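Local coordinates for protein C alpha-dehydrogenase (Sphingobium sp. SYK-6, PDB 4YAG) that oxidises the alpha-carbon hydroxyl group of lignin-derived beta-aryl ethers, as an NAD-dependent member of the short-chain dehydrogenase/reductase family, at residues 235-240 and 249-254; 200-205 and 214-219; 129-134 and 173-178; 63-66 and 70-73. All coordinates share one frame; numbering follows the deposited sequence.

Contact 1. Residues 235-240 and 249-254; sequences GDMIVD and VSTHGN
The apolar part of this contact is carried by Met237, which packs against Val249 and Thr251. Met237 CB lies 4.0 Å from Val249 CG1, near the root of the side chain. CG stands anti to the carbonyl carbon (chi1 -63°) and the chain runs extended from there, which carries the sulfur past the end of the strand. There Met237 SD comes 3.9 Å from CG2 of Thr251, the two side chains crossing at about a right angle. No hydrogen bond joins the segments; Met237 SD is only near Ser250 O, at 4.3 Å.

The polar groups look elsewhere. Thr251 OG1 lies 2.7 Å from His252 ND1 in a hydrogen bond at the edge of the imidazole, in its plane, and is also bound by the backbone N of Gly189. Ser250, whose CB points away from the helix, pairs through OG with Ser269 of the second subunit.

Val249 is bonded through its backbone to Val185 and Met187. Helix 231-244 thus packs on the strand that follows it, which pairs in parallel with strand 181-187, giving the last beta-alpha-beta crossover of a Rossmann-type short-chain dehydrogenase sheet.

Contact 2. Residues 200-205 and 214-219; sequences QNRPER and ETEQQL. With NAI (1,4-dihydronicotinamide adenine dinucleotide), chain C.
Glu216 and Arg202 account for nearly all of the surface buried here, and they meet in a salt bridge. Arg202 presents the side of its guanidinium that carries NE and NH2, and both nitrogens converge on one carboxylate oxygen. Arg202 NE lies 2.9 Å from Glu216 OE2, with an N-H...O angle of 151°, and Arg202 NH2 lies 3.0 Å from the same atom. The oxygen sits at the guanidinium edge, in its plane, but the two flat groups are turned 72° against each other. Glu216 OE2 is met by NE on its syn side, while NH2 comes from well above the carboxylate plane. The bend at chi3 of Arg202 (-77°) turns the guanidinium to meet the extended chain of Glu216.

Both segments belong to the region between strands 181-187 and 248-250, which in short-chain dehydrogenases commonly closes over the cofactor and substrate cleft. On the cofactor side, Asn201 ND2 approaches C2B of the adenine-side ribose of NADH at 3.7 Å.

Arg202 is further fixed by a salt bridge from NH2 to Asp107 and a hydrogen bond from NH1 to the carbonyl of Phe206. A leucine in its place would probably leave the carboxylates of Glu216 and Asp107 without this positive mate and untie helix 213-219 from the chain beside Asn201. Tyr110 of helix 105-133 touches the side chains of both Arg202 and Glu216.

Contact 3. Residues 129-134 and 173-178; sequences GMRARG and RDSMAE
Arg131 grips Ser175 end-on, giving one N-H to the hydroxyl and another to the carbonyl of the same residue. Arg131 NH1 lies 3.0 Å from Ser175 O with an N-H...O angle of 161°; Arg131 NH2 lies 2.9 Å from Ser175 OG. The carbonyl oxygen is in the guanidinium plane, whereas the hydroxyl is tilted from it. From the carbonyl's side, NH1 arrives above the C=O plane, and the backbone N of Glu178 reaches that oxygen from the opposite face, so two donors grip it.

NH1 also forms a salt bridge with Asp179. Glu178 OE1 is 4.4 Å from Arg131 NH1, well out of the guanidinium plane, so charge alone could act between them; Glu178 OE1 instead forms a salt bridge with Lys101 of the second subunit.

Beyond these bonds, Met176 covers one face of the guanidinium, its SD 3.7 Å from Arg131 NH2. The bend at chi2 (-60°) brings the thioether there, across the extended arginine chain. An alanine in place of this arginine would probably cost Ser175 O one of its two donors, leave Asp179 without this counter-charge and take away the flat group that Met176 lies against.

The contact ties the C-terminal turns of helices 105-133 and 156-177, side by side on one face of the sheet. On the sheet side, Met130 and Met176 both pack on Ile181 of strand 181-187, while Phe100 of the second subunit also packs on Met176.

Contact 4. Residues 63-66 and 70-73; sequences LDVS and QMAE. With NAI (1,4-dihydronicotinamide adenine dinucleotide), chain C.
Gln70 reaches from the helix to the backbone of Asp64, and Met71 folds against Leu63 and Val65. The Gln70 chain is extended beyond CG, which delivers OE1 to 3.0 Å from Asp64 N in a nearly straight bond (171°), met close to the line of the amide C=O. Met71 does the reverse and curls back: its CG, anti to the carbonyl carbon, lies 3.6 Å from Val65 O, and the bend at chi2 (-69°) turns Met71 SD to 4.0 Å from CD1 of Leu63. The Leu63 side chain crosses that of Met71 at about a right angle.

Asp64 turns its carboxylate away from the helix. Asp64 OD1 accepts from N6A of the NADH adenine at 3.0 Å, and closes an Asx turn by accepting the backbone N of Ser66, whose OG also donates to it from the same face. Val65 N donates to N1A of the adenine at 3.1 Å. The Gln70 bond is thus consistent with holding in place the backbone of a loop that meets the adenine edge.

This loop joins strand 58-62, at one border of the sheet, to helix 68-82; helix 105-133 flanks it, with Ile114 against Asp64 and Ala125 against Met71.

Contacts 1 and 4 are buried and belong to opposite borders of the parallel sheet, at strand 248-250 and just after strand 58-62, on opposite sides of the chain's centre. Contact 1 is wholly apolar across its segments, while contact 4 adds a hydrogen bond from a backbone N to a glutamine side chain where the cofactor is bound. Contacts 2 and 3 are only partly buried, lie further out, and each depends on one arginine, paired with a carboxylate in contact 2 and with a serine in contact 3. Contacts 2 and 4 share the cofactor and meet directly: Arg205 forms a salt bridge with Asp64. Contacts 1 and 3, by contrast, both reach the second subunit.

Contact 1. Residues 235-240 and 249-254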
# COMPACT_ATOMS: atom_id res chain seq x y z
N GLY A 235 -12.11 -18.99 -11.03
CA GLY A 235 -11.49 -20.15 -10.43
C GLY A 235 -10.63 -20.92 -11.42
O GLY A 235 -9.53 -21.35 -11.08
N ASP A 236 -11.12 -21.08 -12.64
CA ASP A 236 -10.37 -21.83 -13.64
C ASP A 236 -9.12 -21.07 -14.06
O ASP A 236 -8.09 -21.68 -14.33
CB ASP A 236 -11.25 -22.17 -14.84
CG ASP A 236 -12.13 -23.38 -14.56
OD1 ASP A 236 -11.73 -24.22 -13.71
OD2 ASP A 236 -13.19 -23.49 -15.20
N MET A 237 -9.20 -19.75 -14.11
CA MET A 237 -8.01 -18.95 -14.40
C MET A 237 -6.96 -19.16 -13.33
O MET A 237 -5.75 -19.12 -13.61
CB MET A 237 -8.33 -17.46 -14.46
CG MET A 237 -9.29 -17.06 -15.55
SD MET A 237 -9.63 -15.31 -15.51
CE MET A 237 -10.99 -15.21 -16.67
N ILE A 238 -7.40 -19.27 -12.08
CA ILE A 238 -6.50 -19.50 -10.97
C ILE A 238 -5.91 -20.92 -10.99
O ILE A 238 -4.72 -21.09 -10.67
CB ILE A 238 -7.18 -19.13 -9.61
CG1 ILE A 238 -7.40 -17.62 -9.56
CG2 ILE A 238 -6.38 -19.61 -8.42
CD1 ILE A 238 -6.13 -16.81 -9.77
N VAL A 239 -6.69 -21.93 -11.36
CA VAL A 239 -6.13 -23.27 -11.56
C VAL A 239 -4.97 -23.15 -12.56
O VAL A 239 -3.87 -23.65 -12.28
CB VAL A 239 -7.21 -24.25 -12.08
CG1 VAL A 239 -6.59 -25.53 -12.62
CG2 VAL A 239 -8.21 -24.55 -10.96
N ASP A 240 -5.20 -22.46 -13.68
CA ASP A 240 -4.15 -22.36 -14.71
C ASP A 240 -2.93 -21.61 -14.15
O ASP A 240 -1.78 -21.98 -14.45
CB ASP A 240 -4.67 -21.67 -15.97
CG ASP A 240 -5.72 -22.50 -16.72
OD1 ASP A 240 -5.81 -23.72 -16.51
OD2 ASP A 240 -6.46 -21.90 -17.52
N VAL A 249 -2.63 -12.48 -13.27
CA VAL A 249 -3.88 -12.90 -13.89
C VAL A 249 -4.86 -11.74 -13.82
O VAL A 249 -5.14 -11.25 -12.73
CB VAL A 249 -4.52 -14.10 -13.15
CG1 VAL A 249 -5.89 -14.42 -13.75
CG2 VAL A 249 -3.61 -15.32 -13.21
N SER A 250 -5.36 -11.32 -14.98
CA SER A 250 -6.42 -10.31 -15.05
C SER A 250 -7.63 -10.95 -15.69
O SER A 250 -7.52 -11.71 -16.64
CB SER A 250 -6.00 -9.08 -15.88
OG SER A 250 -4.87 -8.44 -15.30
N THR A 251 -8.81 -10.64 -15.17
CA THR A 251 -10.02 -11.30 -15.66
C THR A 251 -10.71 -10.58 -16.81
O THR A 251 -11.51 -11.18 -17.54
CB THR A 251 -11.05 -11.46 -14.53
OG1 THR A 251 -11.51 -10.17 -14.12
CG2 THR A 251 -10.48 -12.19 -13.34
N HIS A 252 -10.40 -9.29 -16.99
CA HIS A 252 -11.07 -8.45 -17.97
C HIS A 252 -10.07 -7.56 -18.68
O HIS A 252 -9.08 -7.15 -18.08
CB HIS A 252 -12.07 -7.52 -17.27
CG HIS A 252 -13.31 -8.21 -16.79
ND1 HIS A 252 -13.34 -9.02 -15.69
CD2 HIS A 252 -14.59 -8.15 -17.27
CE1 HIS A 252 -14.58 -9.48 -15.52
NE2 HIS A 252 -15.34 -8.95 -16.45
N GLY A 253 -10.36 -7.25 -19.94
CA GLY A 253 -9.51 -6.37 -20.73
C GLY A 253 -10.02 -4.95 -20.91
O GLY A 253 -9.39 -4.16 -21.62
N ASN A 254 -11.13 -4.61 -20.26
CA ASN A 254 -11.80 -3.34 -20.48
C ASN A 254 -10.99 -2.11 -20.08
O ASN A 254 -11.32 -0.99 -20.49
CB ASN A 254 -13.13 -3.34 -19.72
CG ASN A 254 -14.00 -4.54 -20.05
OD1 ASN A 254 -13.66 -5.69 -19.73
ND2 ASN A 254 -15.14 -4.29 -20.69

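Contact 2. Residues 200-205 and 214-219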
# COMPACT_ATOMS: atom_id res chain seq x y z
N GLN A 200 -21.63 -5.32 6.56
CA GLN A 200 -21.82 -6.42 7.51
C GLN A 200 -20.50 -7.09 7.90
O GLN A 200 -20.41 -7.75 8.94
CB GLN A 200 -22.67 -7.54 6.91
CG GLN A 200 -24.12 -7.30 6.71
CD GLN A 200 -24.81 -8.61 6.37
OE1 GLN A 200 -24.89 -9.52 7.21
NE2 GLN A 200 -25.24 -8.74 5.13
N ASN A 201 -19.51 -6.99 7.02
CA ASN A 201 -18.27 -7.73 7.19
C ASN A 201 -17.21 -6.92 7.92
O ASN A 201 -16.20 -7.48 8.34
CB ASN A 201 -17.71 -8.17 5.83
CG ASN A 201 -18.68 -9.05 5.06
OD1 ASN A 201 -19.59 -9.62 5.66
ND2 ASN A 201 -18.48 -9.17 3.74
N ARG A 202 -17.45 -5.63 8.09
CA ARG A 202 -16.50 -4.76 8.78
C ARG A 202 -16.31 -5.26 10.21
O ARG A 202 -17.29 -5.39 10.94
CB ARG A 202 -17.03 -3.33 8.82
CG ARG A 202 -16.10 -2.33 9.49
CD ARG A 202 -16.75 -0.95 9.63
NE ARG A 202 -16.77 -0.18 8.38
CZ ARG A 202 -16.06 0.93 8.13
NH1 ARG A 202 -15.21 1.44 9.01
NH2 ARG A 202 -16.19 1.52 6.95
N PRO A 203 -15.06 -5.54 10.62
CA PRO A 203 -14.91 -5.99 12.01
C PRO A 203 -15.39 -4.95 13.02
O PRO A 203 -15.34 -3.75 12.77
CB PRO A 203 -13.41 -6.23 12.15
CG PRO A 203 -12.94 -6.53 10.74
CD PRO A 203 -13.80 -5.65 9.86
N GLU A 204 -15.88 -5.43 14.16
CA GLU A 204 -16.49 -4.56 15.15
C GLU A 204 -15.63 -3.36 15.53
O GLU A 204 -16.13 -2.25 15.72
CB GLU A 204 -16.84 -5.38 16.40
CG GLU A 204 -17.56 -4.57 17.49
CD GLU A 204 -18.93 -4.09 17.04
OE1 GLU A 204 -19.58 -4.79 16.22
OE2 GLU A 204 -19.36 -3.01 17.50
N ARG A 205 -14.32 -3.57 15.64
CA ARG A 205 -13.46 -2.53 16.18
C ARG A 205 -13.32 -1.34 15.23
O ARG A 205 -12.86 -0.27 15.64
CB ARG A 205 -12.08 -3.08 16.51
CG ARG A 205 -11.27 -3.50 15.32
CD ARG A 205 -10.05 -4.25 15.79
NE ARG A 205 -9.07 -4.53 14.74
CZ ARG A 205 -9.18 -5.51 13.85
NH1 ARG A 205 -10.25 -6.31 13.85
NH2 ARG A 205 -8.22 -5.71 12.97
N GLU A 214 -23.41 5.31 5.93
CA GLU A 214 -24.47 5.59 4.97
C GLU A 214 -24.13 4.98 3.62
O GLU A 214 -24.99 4.40 2.95
CB GLU A 214 -24.73 7.10 4.84
CG GLU A 214 -25.82 7.45 3.85
CD GLU A 214 -26.11 8.96 3.78
OE1 GLU A 214 -25.56 9.72 4.61
OE2 GLU A 214 -26.88 9.37 2.88
N THR A 215 -22.86 5.09 3.23
CA THR A 215 -22.41 4.52 1.98
C THR A 215 -22.56 3.00 2.00
O THR A 215 -23.00 2.39 1.03
CB THR A 215 -20.97 4.92 1.66
OG1 THR A 215 -20.93 6.34 1.47
CG2 THR A 215 -20.49 4.24 0.40
N GLU A 216 -22.19 2.39 3.12
CA GLU A 216 -22.30 0.93 3.26
C GLU A 216 -23.74 0.47 3.18
O GLU A 216 -24.04 -0.60 2.62
CB GLU A 216 -21.68 0.48 4.58
CG GLU A 216 -20.17 0.62 4.62
CD GLU A 216 -19.57 0.22 5.95
OE1 GLU A 216 -20.26 0.35 6.98
OE2 GLU A 216 -18.40 -0.24 5.97
N GLN A 217 -24.65 1.25 3.75
CA GLN A 217 -26.07 0.86 3.70
C GLN A 217 -26.61 0.96 2.28
O GLN A 217 -27.44 0.15 1.87
CB GLN A 217 -26.88 1.70 4.67
CG GLN A 217 -26.56 1.42 6.12
CD GLN A 217 -27.04 2.53 7.03
OE1 GLN A 217 -27.89 3.33 6.66
NE2 GLN A 217 -26.48 2.59 8.24
N GLN A 218 -26.12 1.92 1.49
CA GLN A 218 -26.56 2.02 0.10
C GLN A 218 -25.97 0.85 -0.68
O GLN A 218 -26.66 0.22 -1.48
CB GLN A 218 -26.11 3.34 -0.54
CG GLN A 218 -26.90 4.56 -0.14
CD GLN A 218 -26.30 5.85 -0.70
OE1 GLN A 218 -25.11 5.90 -1.04
NE2 GLN A 218 -27.12 6.90 -0.79
N LEU A 219 -24.69 0.57 -0.42
CA LEU A 219 -23.99 -0.51 -1.12
C LEU A 219 -24.72 -1.84 -0.95
O LEU A 219 -24.81 -2.64 -1.88
CB LEU A 219 -22.55 -0.63 -0.62
CG LEU A 219 -21.71 -1.78 -1.20
CD1 LEU A 219 -21.45 -1.62 -2.68
CD2 LEU A 219 -20.40 -1.86 -0.45
PA NAI C . -17.44 -11.55 -1.33
O1A NAI C . -17.89 -10.62 -0.24
O2A NAI C . -18.51 -12.33 -2.06
O5B NAI C . -16.38 -12.57 -0.76
C5B NAI C . -15.45 -12.14 0.19
C4B NAI C . -15.56 -13.00 1.39
O4B NAI C . -14.47 -12.55 2.25
C3B NAI C . -16.81 -12.90 2.15
O3B NAI C . -17.40 -14.20 2.40
C2B NAI C . -16.46 -12.20 3.37
O2B NAI C . -17.27 -12.55 4.50
C1B NAI C . -15.04 -12.49 3.57
N9A NAI C . -14.35 -11.52 4.38
C8A NAI C . -14.47 -10.15 4.35
N7A NAI C . -13.70 -9.60 5.30
C5A NAI C . -13.04 -10.60 5.97
C6A NAI C . -12.13 -10.68 7.02
N6A NAI C . -11.75 -9.51 7.70
N1A NAI C . -11.66 -11.88 7.44
C2A NAI C . -12.08 -13.02 6.83
N3A NAI C . -12.96 -13.00 5.81
C4A NAI C . -13.45 -11.83 5.37
O3 NAI C . -16.69 -10.60 -2.35
PN NAI C . -15.62 -10.93 -3.52
O1N NAI C . -15.60 -12.40 -3.90
O2N NAI C . -16.00 -10.00 -4.65
O5D NAI C . -14.22 -10.50 -2.86
C5D NAI C . -13.04 -11.30 -2.99
C4D NAI C . -11.89 -10.43 -3.35
O4D NAI C . -12.05 -10.00 -4.75
C3D NAI C . -11.76 -9.21 -2.55
O3D NAI C . -10.38 -9.05 -2.15
C2D NAI C . -12.17 -8.12 -3.43
O2D NAI C . -11.54 -6.89 -3.06
C1D NAI C . -11.75 -8.56 -4.74
N1N NAI C . -12.34 -8.01 -5.91
C2N NAI C . -13.65 -8.24 -6.27
C3N NAI C . -14.13 -7.69 -7.45
C7N NAI C . -15.54 -7.92 -7.87
O7N NAI C . -16.05 -7.32 -8.84
N7N NAI C . -16.30 -8.95 -7.16
C4N NAI C . -13.33 -6.92 -8.28
C5N NAI C . -12.01 -6.75 -7.92
C6N NAI C . -11.52 -7.29 -6.76

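Contact 3. Residues 129-134 and 173-178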
# COMPACT_ATOMS: atom_id res chain seq x y z
N GLY A 129 5.75 -22.50 7.39
CA GLY A 129 5.45 -23.91 7.33
C GLY A 129 5.53 -24.44 5.91
O GLY A 129 5.97 -25.56 5.70
N MET A 130 5.12 -23.63 4.94
CA MET A 130 5.18 -24.04 3.56
C MET A 130 6.63 -24.25 3.13
O MET A 130 6.94 -25.19 2.40
CB MET A 130 4.49 -23.02 2.66
CG MET A 130 2.99 -22.87 2.94
SD MET A 130 2.20 -21.45 2.12
CE MET A 130 2.33 -21.94 0.40
N ARG A 131 7.51 -23.38 3.59
CA ARG A 131 8.93 -23.58 3.32
C ARG A 131 9.45 -24.82 4.05
O ARG A 131 10.16 -25.65 3.47
CB ARG A 131 9.74 -22.38 3.76
CG ARG A 131 9.37 -21.06 3.12
CD ARG A 131 10.32 -20.01 3.66
NE ARG A 131 9.97 -18.63 3.36
CZ ARG A 131 10.37 -17.96 2.27
NH1 ARG A 131 11.14 -18.55 1.36
NH2 ARG A 131 10.02 -16.69 2.12
N ALA A 132 9.11 -24.95 5.33
CA ALA A 132 9.65 -26.04 6.15
C ALA A 132 9.29 -27.43 5.62
O ALA A 132 10.09 -28.38 5.71
CB ALA A 132 9.15 -25.90 7.56
N ARG A 133 8.09 -27.56 5.08
CA ARG A 133 7.60 -28.86 4.64
C ARG A 133 8.30 -29.34 3.38
O ARG A 133 8.31 -30.54 3.09
CB ARG A 133 6.07 -28.84 4.47
CG ARG A 133 5.34 -28.88 5.81
CD ARG A 133 3.82 -28.97 5.67
NE ARG A 133 3.23 -27.78 5.06
CZ ARG A 133 2.87 -26.67 5.71
NH1 ARG A 133 3.03 -26.56 7.03
NH2 ARG A 133 2.35 -25.67 5.04
N GLY A 134 8.85 -28.40 2.62
CA GLY A 134 9.73 -28.72 1.51
C GLY A 134 9.07 -29.34 0.30
O GLY A 134 9.74 -29.98 -0.50
N ARG A 173 8.21 -12.72 -4.91
CA ARG A 173 8.37 -13.85 -5.81
C ARG A 173 9.72 -14.54 -5.64
O ARG A 173 9.81 -15.77 -5.54
CB ARG A 173 8.17 -13.42 -7.27
CG ARG A 173 8.11 -14.57 -8.26
CD ARG A 173 7.89 -14.07 -9.68
NE ARG A 173 7.21 -15.08 -10.46
CZ ARG A 173 7.12 -15.11 -11.78
NH1 ARG A 173 7.71 -14.18 -12.53
NH2 ARG A 173 6.45 -16.10 -12.35
N ASP A 174 10.80 -13.77 -5.63
CA ASP A 174 12.11 -14.42 -5.61
C ASP A 174 12.36 -15.13 -4.28
O ASP A 174 12.99 -16.19 -4.25
CB ASP A 174 13.25 -13.45 -5.94
CG ASP A 174 13.46 -12.40 -4.87
OD1 ASP A 174 12.84 -11.34 -4.97
OD2 ASP A 174 14.28 -12.62 -3.94
N SER A 175 11.88 -14.56 -3.18
CA SER A 175 12.05 -15.22 -1.88
C SER A 175 11.28 -16.53 -1.85
O SER A 175 11.79 -17.57 -1.39
CB SER A 175 11.58 -14.33 -0.73
OG SER A 175 11.75 -15.01 0.51
N MET A 176 10.03 -16.50 -2.30
CA MET A 176 9.21 -17.71 -2.26
C MET A 176 9.78 -18.79 -3.17
O MET A 176 9.74 -19.98 -2.86
CB MET A 176 7.77 -17.38 -2.64
CG MET A 176 7.09 -16.43 -1.65
SD MET A 176 7.04 -17.13 0.03
CE MET A 176 6.75 -15.65 0.99
N ALA A 177 10.31 -18.36 -4.30
CA ALA A 177 10.89 -19.30 -5.26
C ALA A 177 12.06 -20.09 -4.66
O ALA A 177 12.35 -21.20 -5.11
CB ALA A 177 11.35 -18.57 -6.51
N GLU A 178 12.76 -19.52 -3.68
CA GLU A 178 13.85 -20.25 -3.01
C GLU A 178 13.37 -21.61 -2.50
O GLU A 178 14.15 -22.56 -2.38
CB GLU A 178 14.38 -19.46 -1.81
CG GLU A 178 15.01 -18.15 -2.17
CD GLU A 178 15.33 -17.31 -0.95
OE1 GLU A 178 15.30 -17.85 0.18
OE2 GLU A 178 15.62 -16.11 -1.12

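Contact 4. Residues 63-66 and 70-73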
# COMPACT_ATOMS: atom_id res chain seq x y z
N LEU A 63 -12.80 -16.65 11.06
CA LEU A 63 -11.73 -15.78 11.53
C LEU A 63 -11.77 -14.46 10.80
O LEU A 63 -12.44 -14.31 9.79
CB LEU A 63 -10.35 -16.43 11.35
CG LEU A 63 -9.92 -16.89 9.97
CD1 LEU A 63 -9.57 -15.73 9.04
CD2 LEU A 63 -8.70 -17.82 10.09
N ASP A 64 -11.08 -13.49 11.38
CA ASP A 64 -10.80 -12.18 10.78
C ASP A 64 -9.33 -12.18 10.34
O ASP A 64 -8.44 -12.34 11.19
CB ASP A 64 -11.04 -11.13 11.86
CG ASP A 64 -10.70 -9.71 11.43
OD1 ASP A 64 -10.27 -9.47 10.29
OD2 ASP A 64 -10.91 -8.82 12.28
N VAL A 65 -9.06 -12.00 9.05
CA VAL A 65 -7.69 -12.06 8.51
C VAL A 65 -6.79 -10.97 9.09
O VAL A 65 -5.56 -11.07 9.00
CB VAL A 65 -7.64 -11.98 6.97
CG1 VAL A 65 -8.31 -13.21 6.35
CG2 VAL A 65 -8.28 -10.69 6.46
N SER A 66 -7.40 -9.95 9.68
CA SER A 66 -6.62 -8.84 10.25
C SER A 66 -6.28 -9.08 11.72
O SER A 66 -5.67 -8.24 12.38
CB SER A 66 -7.32 -7.49 10.03
OG SER A 66 -8.53 -7.39 10.74
N GLN A 70 -5.43 -14.93 15.49
CA GLN A 70 -6.35 -15.88 14.85
C GLN A 70 -5.73 -16.53 13.62
O GLN A 70 -5.98 -17.69 13.31
CB GLN A 70 -7.66 -15.20 14.45
CG GLN A 70 -8.51 -14.80 15.62
CD GLN A 70 -9.97 -14.59 15.25
OE1 GLN A 70 -10.30 -14.06 14.20
NE2 GLN A 70 -10.86 -15.01 16.14
N MET A 71 -4.90 -15.77 12.90
CA MET A 71 -4.20 -16.32 11.76
C MET A 71 -3.13 -17.34 12.16
O MET A 71 -2.97 -18.36 11.47
CB MET A 71 -3.61 -15.21 10.89
CG MET A 71 -4.68 -14.39 10.19
SD MET A 71 -5.56 -15.31 8.90
CE MET A 71 -4.35 -15.19 7.58
N ALA A 72 -2.42 -17.12 13.28
CA ALA A 72 -1.48 -18.10 13.77
C ALA A 72 -2.21 -19.38 14.20
O ALA A 72 -1.75 -20.51 13.94
CB ALA A 72 -0.69 -17.55 14.94
N GLU A 73 -3.36 -19.20 14.86
CA GLU A 73 -4.22 -20.32 15.22
C GLU A 73 -4.65 -21.06 13.97
O GLU A 73 -4.65 -22.29 13.94
CB GLU A 73 -5.46 -19.83 15.96
CG GLU A 73 -5.19 -19.30 17.35
CD GLU A 73 -6.39 -18.60 17.97
OE1 GLU A 73 -7.47 -18.55 17.33
OE2 GLU A 73 -6.26 -18.09 19.10
PA NAI C . -17.44 -11.55 -1.33
O1A NAI C . -17.89 -10.62 -0.24
O2A NAI C . -18.51 -12.33 -2.06
O5B NAI C . -16.38 -12.57 -0.76
C5B NAI C . -15.45 -12.14 0.19
C4B NAI C . -15.56 -13.00 1.39
O4B NAI C . -14.47 -12.55 2.25
C3B NAI C . -16.81 -12.90 2.15
O3B NAI C . -17.40 -14.20 2.40
C2B NAI C . -16.46 -12.20 3.37
O2B NAI C . -17.27 -12.55 4.50
C1B NAI C . -15.04 -12.49 3.57
N9A NAI C . -14.35 -11.52 4.38
C8A NAI C . -14.47 -10.15 4.35
N7A NAI C . -13.70 -9.60 5.30
C5A NAI C . -13.04 -10.60 5.97
C6A NAI C . -12.13 -10.68 7.02
N6A NAI C . -11.75 -9.51 7.70
N1A NAI C . -11.66 -11.88 7.44
C2A NAI C . -12.08 -13.02 6.83
N3A NAI C . -12.96 -13.00 5.81
C4A NAI C . -13.45 -11.83 5.37
O3 NAI C . -16.69 -10.60 -2.35
PN NAI C . -15.62 -10.93 -3.52
O1N NAI C . -15.60 -12.40 -3.90
O2N NAI C . -16.00 -10.00 -4.65
O5D NAI C . -14.22 -10.50 -2.86
C5D NAI C . -13.04 -11.30 -2.99
C4D NAI C . -11.89 -10.43 -3.35
O4D NAI C . -12.05 -10.00 -4.75
C3D NAI C . -11.76 -9.21 -2.55
O3D NAI C . -10.38 -9.05 -2.15
C2D NAI C . -12.17 -8.12 -3.43
O2D NAI C . -11.54 -6.89 -3.06
C1D NAI C . -11.75 -8.56 -4.74
N1N NAI C . -12.34 -8.01 -5.91
C2N NAI C . -13.65 -8.24 -6.27
C3N NAI C . -14.13 -7.69 -7.45
C7N NAI C . -15.54 -7.92 -7.87
O7N NAI C . -16.05 -7.32 -8.84
N7N NAI C . -16.30 -8.95 -7.16
C4N NAI C . -13.33 -6.92 -8.28
C5N NAI C . -12.01 -6.75 -7.92
C6N NAI C . -11.52 -7.29 -6.76